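Local structure of lipid II:glycine glycyltransferase (Staphylococcus aureus, 6SNR) at residues A[70-73]-A[74-78]; A[85-88]-A[89-93]; A[92-95]-A[96-100]. The protein probably catalyses transfer of the first glycine of the pentaglycine bridge from glycyl-tRNA to the lysine side chain of lipid II. All coordinates share one frame; numbering follows the deposited sequence.

Contact 1 (A[70-73]-A[74-78])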
ATOM      1  N   CYS A  70     -24.092  11.823  -0.453  1.00 15.64           N
ATOM      2  CA  CYS A  70     -24.022  10.351  -0.383  1.00 16.58           C
ATOM      3  C   CYS A  70     -22.836   9.897  -1.207  1.00 16.14           C
ATOM      4  O   CYS A  70     -22.842   9.987  -2.441  1.00 17.29           O
ATOM      5  CB  CYS A  70     -25.310   9.699  -0.906  1.00 16.65           C
ATOM      6  SG  CYS A  70     -25.291   7.891  -0.862  1.00 17.57           S
ATOM      7  N   TYR A  71     -21.793   9.375  -0.547  1.00 15.37           N
ATOM      8  CA  TYR A  71     -20.610   8.948  -1.269  1.00 14.26           C
ATOM      9  C   TYR A  71     -20.388   7.449  -1.059  1.00 14.24           C
ATOM     10  O   TYR A  71     -20.180   7.009   0.094  1.00 14.85           O
ATOM     11  CB  TYR A  71     -19.410   9.761  -0.808  1.00 14.09           C
ATOM     12  CG  TYR A  71     -18.075   9.415  -1.454  1.00 14.25           C
ATOM     13  CD1 TYR A  71     -17.982   8.962  -2.769  1.00 14.71           C
ATOM     14  CD2 TYR A  71     -16.912   9.459  -0.679  1.00 15.00           C
ATOM     15  CE1 TYR A  71     -16.755   8.592  -3.334  1.00 17.05           C
ATOM     16  CE2 TYR A  71     -15.676   9.099  -1.235  1.00 16.91           C
ATOM     17  CZ  TYR A  71     -15.614   8.696  -2.560  1.00 17.30           C
ATOM     18  OH  TYR A  71     -14.373   8.301  -3.074  1.00 17.64           O
ATOM     19  N   ILE A  72     -20.463   6.715  -2.141  1.00 13.52           N
ATOM     20  CA  ILE A  72     -20.276   5.247  -2.173  1.00 13.62           C
ATOM     21  C   ILE A  72     -18.847   5.018  -2.628  1.00 14.97           C
ATOM     22  O   ILE A  72     -18.587   4.761  -3.805  1.00 15.65           O
ATOM     23  CB  ILE A  72     -21.291   4.511  -3.064  1.00 14.95           C
ATOM     24  CG1 ILE A  72     -22.736   4.940  -2.707  1.00 15.14           C
ATOM     25  CG2 ILE A  72     -21.123   2.986  -2.957  1.00 16.61           C
ATOM     26  CD1 ILE A  72     -23.844   4.229  -3.437  1.00 15.23           C
ATOM     27  N   SER A  73     -17.923   5.124  -1.675  1.00 14.71           N
ATOM     28  CA  SER A  73     -16.454   5.210  -2.016  1.00 15.15           C
ATOM     29  C   SER A  73     -15.935   3.848  -2.472  1.00 14.53           C
ATOM     30  O   SER A  73     -15.917   2.849  -1.708  1.00 13.44           O
ATOM     31  CB  SER A  73     -15.640   5.717  -0.802  1.00 16.76           C
ATOM     32  OG  SER A  73     -15.862   4.944   0.402  1.00 18.68           O
ATOM     33  N   ARG A  74     -15.527   3.773  -3.750  1.00 13.71           N
ATOM     34  CA  ARG A  74     -15.145   2.528  -4.421  1.00 15.58           C
ATOM     35  C   ARG A  74     -16.254   1.446  -4.476  1.00 15.24           C
ATOM     36  O   ARG A  74     -15.990   0.275  -4.650  1.00 16.65           O
ATOM     37  CB  ARG A  74     -13.834   1.971  -3.838  1.00 15.54           C
ATOM     38  CG  ARG A  74     -12.624   2.876  -4.117  1.00 17.33           C
ATOM     39  CD  ARG A  74     -12.147   2.642  -5.500  1.00 17.04           C
ATOM     40  NE  ARG A  74     -10.896   3.358  -5.812  1.00 17.85           N
ATOM     41  CZ  ARG A  74     -10.730   4.233  -6.804  1.00 17.79           C
ATOM     42  NH1 ARG A  74     -11.741   4.589  -7.588  1.00 17.66           N
ATOM     43  NH2 ARG A  74      -9.475   4.715  -6.999  1.00 17.95           N
ATOM     44  N   GLY A  75     -17.508   1.891  -4.408  1.00 15.66           N
ATOM     45  CA  GLY A  75     -18.671   1.068  -4.767  1.00 15.75           C
ATOM     46  C   GLY A  75     -19.362   1.632  -5.983  1.00 17.28           C
ATOM     47  O   GLY A  75     -18.824   2.565  -6.610  1.00 16.48           O
ATOM     48  N   PHE A  76     -20.540   1.099  -6.356  1.00 16.56           N
ATOM     49  CA  PHE A  76     -21.094  -0.149  -5.830  1.00 18.25           C
ATOM     50  C   PHE A  76     -20.200  -1.372  -6.076  1.00 17.42           C
ATOM     51  O   PHE A  76     -19.435  -1.436  -7.052  1.00 17.18           O
ATOM     52  CB  PHE A  76     -22.413  -0.500  -6.538  1.00 18.13           C
ATOM     53  CG  PHE A  76     -23.401   0.635  -6.721  1.00 18.28           C
ATOM     54  CD1 PHE A  76     -24.193   1.089  -5.670  1.00 17.43           C
ATOM     55  CD2 PHE A  76     -23.558   1.225  -7.964  1.00 18.24           C
ATOM     56  CE1 PHE A  76     -25.146   2.056  -5.857  1.00 17.56           C
ATOM     57  CE2 PHE A  76     -24.510   2.207  -8.166  1.00 18.87           C
ATOM     58  CZ  PHE A  76     -25.314   2.616  -7.118  1.00 19.78           C
ATOM     59  N   VAL A  77     -20.322  -2.371  -5.219  1.00 15.31           N
ATOM     60  CA  VAL A  77     -19.606  -3.648  -5.348  1.00 16.17           C
ATOM     61  C   VAL A  77     -20.536  -4.647  -6.026  1.00 18.33           C
ATOM     62  O   VAL A  77     -21.370  -5.323  -5.389  1.00 17.36           O
ATOM     63  CB  VAL A  77     -19.061  -4.150  -4.021  1.00 16.79           C
ATOM     64  CG1 VAL A  77     -18.278  -5.437  -4.237  1.00 16.82           C
ATOM     65  CG2 VAL A  77     -18.184  -3.097  -3.360  1.00 16.41           C
ATOM     66  N   VAL A  78     -20.402  -4.689  -7.345  1.00 17.17           N
ATOM     67  CA  VAL A  78     -21.312  -5.407  -8.226  1.00 18.17           C
ATOM     68  C   VAL A  78     -20.626  -5.628  -9.571  1.00 18.54           C
ATOM     69  O   VAL A  78     -19.750  -4.891  -9.930  1.00 18.78           O
ATOM     70  CB  VAL A  78     -22.654  -4.664  -8.398  1.00 17.54           C
ATOM     71  CG1 VAL A  78     -22.552  -3.371  -9.202  1.00 20.39           C
ATOM     72  CG2 VAL A  78     -23.701  -5.582  -9.006  1.00 18.45           C
TER
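I72 and F76 meet over a type II beta turn that runs from I72 to G75 and interrupts the long strand 68-78. The backbone evidence for the turn is the single bond from G75 N to I72 O, 3.1 Å long and nearly straight at 161°. S73 occupies the second position with extended angles. R74 takes the third with a positive phi of 59°, a conformation more often left to glycine.

From CB, the side chain of I72 divides. Its CG2 branch lies anti to the backbone N and rests on the turn itself, 3.6 Å from G75 CA. The CG1 branch continues almost fully extended (chi2 -176°), which carries CD1 out to F76 CE1 at 3.5 Å, with F76 CD1 a little farther away. CD1 approaches the ring obliquely. The peptide bond between G75 and F76 is cis, and beyond it the chain brings the phenyl ring back beside the isoleucine.

The polar ends of the turn look elsewhere. S73 OG bonds L24 O, while S73 CB lies 3.3 Å above the plane of the Y71 ring, displaced toward its rim. R74 bends at chi2 and sends its guanidinium group to P144 O, and its backbone N is bonded to D108. Y71 OH is also held by D108, which thus joins the strand to the turn.

I72 packs between L57 of strand 50-61 and I105 and I107 of strand 102-107, the neighbours of strand 68-78 in the mixed sheet. F76 reaches A55 of strand 50-61 as well as L86 and L89 of helix 83-99, the helix of the beta-alpha-beta crossover that follows.

Contact 2 (A[85-88]-A[89-93])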
ATOM      1  N   ALA A  85     -29.013  -6.281 -11.005  1.00 22.90           N
ATOM      2  CA  ALA A  85     -28.414  -6.010  -9.699  1.00 21.96           C
ATOM      3  C   ALA A  85     -28.015  -4.546  -9.608  1.00 21.63           C
ATOM      4  O   ALA A  85     -28.188  -3.894  -8.565  1.00 21.76           O
ATOM      5  CB  ALA A  85     -27.195  -6.902  -9.487  1.00 22.45           C
ATOM      6  N   LEU A  86     -27.399  -4.021 -10.659  1.00 21.34           N
ATOM      7  CA  LEU A  86     -27.042  -2.595 -10.659  1.00 21.51           C
ATOM      8  C   LEU A  86     -28.255  -1.697 -10.444  1.00 20.72           C
ATOM      9  O   LEU A  86     -28.225  -0.798  -9.589  1.00 21.55           O
ATOM     10  CB  LEU A  86     -26.322  -2.214 -11.955  1.00 22.67           C
ATOM     11  CG  LEU A  86     -25.821  -0.787 -12.123  1.00 21.97           C
ATOM     12  CD1 LEU A  86     -24.784  -0.392 -11.066  1.00 23.19           C
ATOM     13  CD2 LEU A  86     -25.243  -0.668 -13.529  1.00 22.59           C
ATOM     14  N   ASN A  87     -29.355  -1.926 -11.207  1.00 20.74           N
ATOM     15  CA  ASN A  87     -30.560  -1.109 -11.005  1.00 23.21           C
ATOM     16  C   ASN A  87     -31.129  -1.211  -9.599  1.00 19.80           C
ATOM     17  O   ASN A  87     -31.589  -0.232  -9.012  1.00 20.44           O
ATOM     18  CB  ASN A  87     -31.640  -1.534 -12.026  1.00 27.55           C
ATOM     19  CG  ASN A  87     -32.974  -0.832 -11.818  1.00 31.02           C
ATOM     20  OD1 ASN A  87     -33.973  -1.489 -11.443  1.00 36.10           O
ATOM     21  ND2 ASN A  87     -33.017   0.480 -12.053  1.00 32.40           N
ATOM     22  N   ALA A  88     -31.130  -2.426  -9.061  1.00 21.30           N
ATOM     23  CA  ALA A  88     -31.650  -2.627  -7.717  1.00 19.85           C
ATOM     24  C   ALA A  88     -30.837  -1.909  -6.656  1.00 20.45           C
ATOM     25  O   ALA A  88     -31.380  -1.304  -5.727  1.00 19.12           O
ATOM     26  CB  ALA A  88     -31.745  -4.078  -7.409  1.00 20.35           C
ATOM     27  N   LEU A  89     -29.506  -1.957  -6.799  1.00 18.40           N
ATOM     28  CA  LEU A  89     -28.669  -1.151  -5.938  1.00 19.11           C
ATOM     29  C   LEU A  89     -28.956   0.338  -6.027  1.00 18.84           C
ATOM     30  O   LEU A  89     -29.023   1.032  -4.976  1.00 18.81           O
ATOM     31  CB  LEU A  89     -27.164  -1.441  -6.214  1.00 18.20           C
ATOM     32  CG  LEU A  89     -26.683  -2.794  -5.741  1.00 19.26           C
ATOM     33  CD1 LEU A  89     -25.357  -3.153  -6.372  1.00 20.36           C
ATOM     34  CD2 LEU A  89     -26.582  -2.865  -4.229  1.00 19.62           C
ATOM     35  N   LEU A  90     -29.108   0.870  -7.252  1.00 19.47           N
ATOM     36  CA  LEU A  90     -29.481   2.305  -7.378  1.00 19.05           C
ATOM     37  C   LEU A  90     -30.847   2.614  -6.714  1.00 18.54           C
ATOM     38  O   LEU A  90     -30.977   3.592  -6.003  1.00 19.02           O
ATOM     39  CB  LEU A  90     -29.439   2.765  -8.843  1.00 19.19           C
ATOM     40  CG  LEU A  90     -29.777   4.236  -9.093  1.00 19.62           C
ATOM     41  CD1 LEU A  90     -28.915   5.220  -8.322  1.00 20.22           C
ATOM     42  CD2 LEU A  90     -29.715   4.531 -10.614  1.00 20.63           C
ATOM     43  N   ASP A  91     -31.836   1.753  -6.943  1.00 21.23           N
ATOM     44  CA  ASP A  91     -33.147   1.913  -6.322  1.00 22.19           C
ATOM     45  C   ASP A  91     -33.018   2.036  -4.795  1.00 21.26           C
ATOM     46  O   ASP A  91     -33.540   2.985  -4.178  1.00 20.58           O
ATOM     47  CB  ASP A  91     -34.070   0.747  -6.678  1.00 24.26           C
ATOM     48  CG  ASP A  91     -34.666   0.814  -8.114  1.00 28.80           C
ATOM     49  OD1 ASP A  91     -34.561   1.838  -8.848  1.00 31.41           O
ATOM     50  OD2 ASP A  91     -35.283  -0.208  -8.495  1.00 30.71           O
ATOM     51  N   SER A  92     -32.275   1.101  -4.192  1.00 21.75           N
ATOM     52  CA  SER A  92     -32.062   1.140  -2.745  1.00 20.52           C
ATOM     53  C   SER A  92     -31.295   2.357  -2.274  1.00 19.14           C
ATOM     54  O   SER A  92     -31.612   2.939  -1.234  1.00 18.33           O
ATOM     55  CB  SER A  92     -31.390  -0.147  -2.239  1.00 22.31           C
ATOM     56  OG  SER A  92     -32.228  -1.284  -2.476  1.00 23.89           O
ATOM     57  N   ALA A  93     -30.233   2.736  -3.000  1.00 16.55           N
ATOM     58  CA  ALA A  93     -29.477   3.914  -2.613  1.00 17.48           C
ATOM     59  C   ALA A  93     -30.284   5.191  -2.695  1.00 16.54           C
ATOM     60  O   ALA A  93     -30.170   6.016  -1.841  1.00 16.84           O
ATOM     61  CB  ALA A  93     -28.158   4.097  -3.410  1.00 17.05           C
TER
HETATM   62  O   HOH W   1     -33.805  -2.554  -4.704  1.00 27.07           O
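A85 and L89 touch one turn apart in the alpha helix 83-99, the connecting helix of the beta-alpha-beta crossover between strands 68-78 and 102-107. The backbone supplies the first kind of interaction: four consecutive i to i+4 bonds. They run from L89 N to A85 O, L90 N to L86 O, D91 N to N87 O and S92 N to A88 O, and all four are 2.9 to 3.0 Å long. Their N-H...O angles are all at least 166°, which marks this stretch as regular helix.

Among the side chains, L89 leans on the carbonyl one turn back, its CG passing 3.4 Å from A85 O. Its apolar partners lie in the sheet, where it packs on I43 and V45 of strand 39-47. L86 and L90 each hold CG anti to the backbone N; L90 reaches L126, and L86 touches L126 too, besides Y80.

N87 and D91 make the polar pair on the outer side. Their side chains pass each other with amide and carboxylate planes 77° apart, and N87 OD1 stands 3.5 Å from D91 OD2. Both are acceptors, so this is proximity without a bond.

A water completes the set: it donates to A88 O at 2.9 Å and is hydrogen-bonded to S92 OG at 3.0 Å, giving A88 O a second donor beside S92 N.

Contact 3 (A[92-95]-A[96-100]); sequences SAKE and IAKAE
K98 leans on K94, and I96 on S92, because their first torsions (-73° and -64°) set the outgoing carbon beside the backbone N and anti to the carbonyl carbon. For K98 this lays the start of the chain along the carbonyl of K94: K98 CG comes to 3.3 Å of K94 O, with CB and CD close behind. For I96 it brings CG1 to 3.6 Å from S92 O, and I96 CD1 stays within 3.9 Å of S92 O.

Further out, K94 CE and K98 CE approach to 4.3 Å, yet the two amino groups diverge, leaving K94 NZ 5.9 Å from K98 NZ. Like charges at that spacing would probably disfavour a closer approach. K94 NZ is bonded to Y390 OH.

In the backbone, I96 N bonds S92 O at 3.3 Å. A97 N holds A93 O more closely, at 2.9 Å, and K98 N bonds K94 O. The helix end is marked by the last bond across the contact, A99 N to E95 O, which is weak at 3.4 Å, and by E100, the first residue to leave helical angles, though its N still bonds I96 O.

The buried side of this last part of helix 83-99 lies on the mixed sheet: I96 packs on I43, L57 and F59 of strands 39-47 and 50-61, while A93 and A97 rest on I105 of strand 102-107.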
ATOM      1  N   SER A  92     -32.275   1.101  -4.192  1.00 21.75           N
ATOM      2  CA  SER A  92     -32.062   1.140  -2.745  1.00 20.52           C
ATOM      3  C   SER A  92     -31.295   2.357  -2.274  1.00 19.14           C
ATOM      4  O   SER A  92     -31.612   2.939  -1.234  1.00 18.33           O
ATOM      5  CB  SER A  92     -31.390  -0.147  -2.239  1.00 22.31           C
ATOM      6  OG  SER A  92     -32.228  -1.284  -2.476  1.00 23.89           O
ATOM      7  N   ALA A  93     -30.233   2.736  -3.000  1.00 16.55           N
ATOM      8  CA  ALA A  93     -29.477   3.914  -2.613  1.00 17.48           C
ATOM      9  C   ALA A  93     -30.284   5.191  -2.695  1.00 16.54           C
ATOM     10  O   ALA A  93     -30.170   6.016  -1.841  1.00 16.84           O
ATOM     11  CB  ALA A  93     -28.158   4.097  -3.410  1.00 17.05           C
ATOM     12  N   LYS A  94     -31.138   5.297  -3.708  1.00 18.45           N
ATOM     13  CA  LYS A  94     -31.980   6.482  -3.860  1.00 18.64           C
ATOM     14  C   LYS A  94     -32.950   6.606  -2.696  1.00 18.57           C
ATOM     15  O   LYS A  94     -33.135   7.648  -2.177  1.00 19.49           O
ATOM     16  CB  LYS A  94     -32.764   6.412  -5.165  1.00 20.81           C
ATOM     17  CG  LYS A  94     -31.967   6.770  -6.405  1.00 22.28           C
ATOM     18  CD  LYS A  94     -32.674   6.378  -7.680  1.00 23.45           C
ATOM     19  CE  LYS A  94     -34.006   7.107  -7.770  1.00 26.63           C
ATOM     20  NZ  LYS A  94     -34.438   7.072  -9.168  1.00 26.41           N
ATOM     21  N   GLU A  95     -33.526   5.489  -2.262  1.00 20.98           N
ATOM     22  CA  GLU A  95     -34.421   5.530  -1.083  1.00 22.01           C
ATOM     23  C   GLU A  95     -33.730   6.114   0.172  1.00 21.37           C
ATOM     24  O   GLU A  95     -34.226   7.001   0.896  1.00 20.33           O
ATOM     25  CB  GLU A  95     -34.939   4.128  -0.753  1.00 24.31           C
ATOM     26  CG  GLU A  95     -35.802   3.440  -1.774  1.00 30.22           C
ATOM     27  CD  GLU A  95     -36.596   2.260  -1.206  1.00 36.07           C
ATOM     28  OE1 GLU A  95     -36.582   2.033   0.031  1.00 35.89           O
ATOM     29  OE2 GLU A  95     -37.244   1.566  -2.021  1.00 41.67           O
ATOM     30  N   ILE A  96     -32.541   5.586   0.476  1.00 18.77           N
ATOM     31  CA  ILE A  96     -31.824   6.023   1.646  1.00 18.92           C
ATOM     32  C   ILE A  96     -31.375   7.486   1.489  1.00 19.08           C
ATOM     33  O   ILE A  96     -31.510   8.310   2.375  1.00 20.63           O
ATOM     34  CB  ILE A  96     -30.625   5.091   1.883  1.00 19.41           C
ATOM     35  CG1 ILE A  96     -31.096   3.691   2.198  1.00 20.71           C
ATOM     36  CG2 ILE A  96     -29.736   5.611   2.996  1.00 19.29           C
ATOM     37  CD1 ILE A  96     -29.976   2.679   2.317  1.00 20.21           C
ATOM     38  N   ALA A  97     -30.770   7.797   0.337  1.00 18.18           N
ATOM     39  CA  ALA A  97     -30.192   9.111   0.109  1.00 18.36           C
ATOM     40  C   ALA A  97     -31.238  10.233   0.144  1.00 19.24           C
ATOM     41  O   ALA A  97     -30.960  11.280   0.638  1.00 18.67           O
ATOM     42  CB  ALA A  97     -29.422   9.114  -1.213  1.00 18.62           C
ATOM     43  N   LYS A  98     -32.426   9.980  -0.374  1.00 21.10           N
ATOM     44  CA  LYS A  98     -33.474  11.004  -0.351  1.00 21.89           C
ATOM     45  C   LYS A  98     -33.882  11.273   1.097  1.00 22.40           C
ATOM     46  O   LYS A  98     -34.074  12.421   1.503  1.00 22.63           O
ATOM     47  CB  LYS A  98     -34.653  10.571  -1.214  1.00 25.58           C
ATOM     48  CG  LYS A  98     -34.367  10.656  -2.696  1.00 29.55           C
ATOM     49  CD  LYS A  98     -35.476   9.959  -3.475  1.00 34.22           C
ATOM     50  CE  LYS A  98     -35.345  10.146  -4.968  1.00 39.32           C
ATOM     51  NZ  LYS A  98     -35.684  11.515  -5.434  1.00 43.55           N
ATOM     52  N   ALA A  99     -33.975  10.205   1.891  1.00 21.26           N
ATOM     53  CA  ALA A  99     -34.275  10.346   3.316  1.00 21.80           C
ATOM     54  C   ALA A  99     -33.202  11.088   4.097  1.00 20.31           C
ATOM     55  O   ALA A  99     -33.502  11.694   5.118  1.00 21.40           O
ATOM     56  CB  ALA A  99     -34.546   8.979   3.923  1.00 21.40           C
ATOM     57  N   GLU A 100     -31.935  11.072   3.604  1.00 19.14           N
ATOM     58  CA  GLU A 100     -30.854  11.821   4.184  1.00 20.26           C
ATOM     59  C   GLU A 100     -30.613  13.231   3.569  1.00 19.06           C
ATOM     60  O   GLU A 100     -29.648  13.893   3.924  1.00 19.50           O
ATOM     61  CB  GLU A 100     -29.538  11.028   4.134  1.00 19.54           C
ATOM     62  CG  GLU A 100     -29.650   9.697   4.851  1.00 20.01           C
ATOM     63  CD  GLU A 100     -29.983   9.857   6.307  1.00 20.21           C
ATOM     64  OE1 GLU A 100     -29.457  10.755   6.989  1.00 20.60           O
ATOM     65  OE2 GLU A 100     -30.781   9.001   6.749  1.00 24.67           O
TER

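From the N terminus, contact 1 closes first, as a tight turn within strand 68-78. The chain then enters helix 83-99, where contact 2 spans two successive turns and contact 3 takes over at S92 and A93, which the two share. None encloses another: contact 1 finishes before contact 2 opens, and contacts 2 and 3 overlap end to end along one helix. Strand and helix nevertheless pack directly, V78 CB lying 3.7 Å from L89 CD1 and F76 CD2 3.7 Å from L86 CD1. Contact 3 meets the earlier part of the strand through C70 CB and A97 CB, 4.2 Å apart. Together they lie on the first two elements of the beta-alpha-beta unit completed by strand 102-107.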